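Local coordinates for protein phytoene synthase (Enterococcus hirae, PDB 5IYS) that probably joins two prenyl diphosphates head to head, with magnesium ions helping to bind the diphosphate groups, at residues A[223-226]-A[227-230]. Sequence-based numbering, arbitrary orientation.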
loop_
_atom_site.group_PDB
_atom_site.type_symbol
_atom_site.label_atom_id
_atom_site.label_comp_id
_atom_site.label_asym_id
_atom_site.label_seq_id
_atom_site.Cartn_x
_atom_site.Cartn_y
_atom_site.Cartn_z
ATOM N N LEU A 223 5.441 4.748 -12.807
ATOM C CA LEU A 223 4.898 3.466 -12.369
ATOM C C LEU A 223 3.380 3.430 -12.249
ATOM O O LEU A 223 2.781 2.395 -12.552
ATOM C CB LEU A 223 5.534 3.015 -11.057
ATOM C CG LEU A 223 7.041 2.760 -11.119
ATOM C CD1 LEU A 223 7.562 2.727 -9.676
ATOM C CD2 LEU A 223 7.293 1.429 -11.795
ATOM N N TYR A 224 2.769 4.511 -11.742
ATOM C CA TYR A 224 1.324 4.627 -11.720
ATOM C C TYR A 224 0.832 4.423 -13.149
ATOM O O TYR A 224 -0.041 3.591 -13.417
ATOM C CB TYR A 224 0.879 5.999 -11.167
ATOM C CG TYR A 224 0.863 6.102 -9.643
ATOM C CD1 TYR A 224 -0.056 5.376 -8.870
ATOM C CD2 TYR A 224 1.657 7.029 -8.999
ATOM C CE1 TYR A 224 -0.114 5.526 -7.480
ATOM C CE2 TYR A 224 1.642 7.155 -7.610
ATOM C CZ TYR A 224 0.749 6.416 -6.863
ATOM O OH TYR A 224 0.698 6.619 -5.484
ATOM N N GLU A 225 1.323 5.257 -14.048
ATOM C CA GLU A 225 0.885 5.184 -15.443
ATOM C C GLU A 225 1.077 3.810 -16.085
ATOM O O GLU A 225 0.160 3.304 -16.731
ATOM C CB GLU A 225 1.518 6.292 -16.286
ATOM C CG GLU A 225 0.790 7.641 -16.176
ATOM C CD GLU A 225 -0.597 7.633 -16.824
ATOM O OE1 GLU A 225 -0.765 6.937 -17.850
ATOM O OE2 GLU A 225 -1.531 8.285 -16.293
ATOM N N GLU A 226 2.246 3.203 -15.906
ATOM C CA GLU A 226 2.473 1.846 -16.364
ATOM C C GLU A 226 1.492 0.832 -15.788
ATOM O O GLU A 226 0.998 -0.030 -16.506
ATOM C CB GLU A 226 3.919 1.393 -16.146
ATOM C CG GLU A 226 4.974 2.197 -16.919
ATOM C CD GLU A 226 6.371 1.982 -16.367
ATOM O OE1 GLU A 226 6.640 0.852 -15.917
ATOM O OE2 GLU A 226 7.182 2.943 -16.360
ATOM N N SER A 227 1.158 0.966 -14.511
ATOM C CA SER A 227 0.312 -0.043 -13.863
ATOM C C SER A 227 -1.099 -0.020 -14.432
ATOM O O SER A 227 -1.808 -1.032 -14.364
ATOM C CB SER A 227 0.254 0.165 -12.334
ATOM O OG SER A 227 -0.577 1.280 -11.999
ATOM N N PHE A 228 -1.516 1.140 -14.934
ATOM C CA PHE A 228 -2.861 1.315 -15.496
ATOM C C PHE A 228 -3.087 0.482 -16.769
ATOM O O PHE A 228 -4.227 0.242 -17.163
ATOM C CB PHE A 228 -3.165 2.796 -15.790
ATOM C CG PHE A 228 -3.146 3.696 -14.573
ATOM C CD1 PHE A 228 -3.145 3.169 -13.284
ATOM C CD2 PHE A 228 -3.058 5.084 -14.729
ATOM C CE1 PHE A 228 -3.215 3.998 -12.168
ATOM C CE2 PHE A 228 -3.106 5.933 -13.619
ATOM C CZ PHE A 228 -3.152 5.391 -12.336
ATOM N N GLU A 229 -2.022 -0.101 -17.307
ATOM C CA GLU A 229 -2.146 -1.068 -18.386
ATOM C C GLU A 229 -3.005 -2.288 -18.024
ATOM O O GLU A 229 -3.626 -2.912 -18.899
ATOM C CB GLU A 229 -0.745 -1.543 -18.736
ATOM C CG GLU A 229 -0.673 -2.576 -19.823
ATOM C CD GLU A 229 0.783 -2.930 -20.123
ATOM O OE1 GLU A 229 1.572 -1.993 -20.400
ATOM O OE2 GLU A 229 1.126 -4.133 -20.038
ATOM N N MET A 230 -3.117 -2.584 -16.728
ATOM C CA MET A 230 -3.944 -3.725 -16.319
ATOM C C MET A 230 -5.442 -3.500 -16.473
ATOM O O MET A 230 -6.203 -4.458 -16.431
ATOM C CB MET A 230 -3.628 -4.158 -14.888
ATOM C CG MET A 230 -4.056 -3.173 -13.848
ATOM S SD MET A 230 -3.477 -3.736 -12.213
ATOM C CE MET A 230 -2.897 -2.162 -11.611
#
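Residues 223-230 carry the end of helix 207-227 into the loop that follows: S227 N bonds to L223 O (2.9 Å) and F228 N to Y224 O, four residues back, before the pattern tightens to three with E229 N to E226 O (3.1 Å) and M230 N to S227 O.

The carbonyl oxygen of Y224 is the centre of the contact. It accepts F228 N and also the hydroxyl of S227, with OG of S227 2.8 Å from Y224 O. S227 folds back along its own helix to do this: OG sits between its backbone N and carbonyl carbon, chi1 75°. Its polar group is thus satisfied within the helix, although the residue is buried.

The F228 ring lies over the same oxygen. Y224 O stands 3.1 Å above the ring plane, over its centre. CG of F228 is anti to its carbonyl carbon (chi1 -62°), which turns the ring back along the helix. Its far atom, CZ, comes 4.2 Å from CB of Y224. The E225 carboxylate comes alongside the ring, with OE2 of E225 3.9 Å from CD2 of F228. The carboxylate stands nearly upright to the ring, at 78°.

The polar ends of Y224 and E226 look to helix 155-172: Y224 OH bonds to T168, and E226 forms a salt bridge with K160. S227 packs on L161 of that helix, and the S227 side chain is about 7 Å from a bound farnesyl thiodiphosphate. F228 packs on A246 and R250 of helix 236-258, and E225 OE2 adds a long, weak ion pair with R250. This helix end therefore joins both helices in the all-helical prenyl synthase fold.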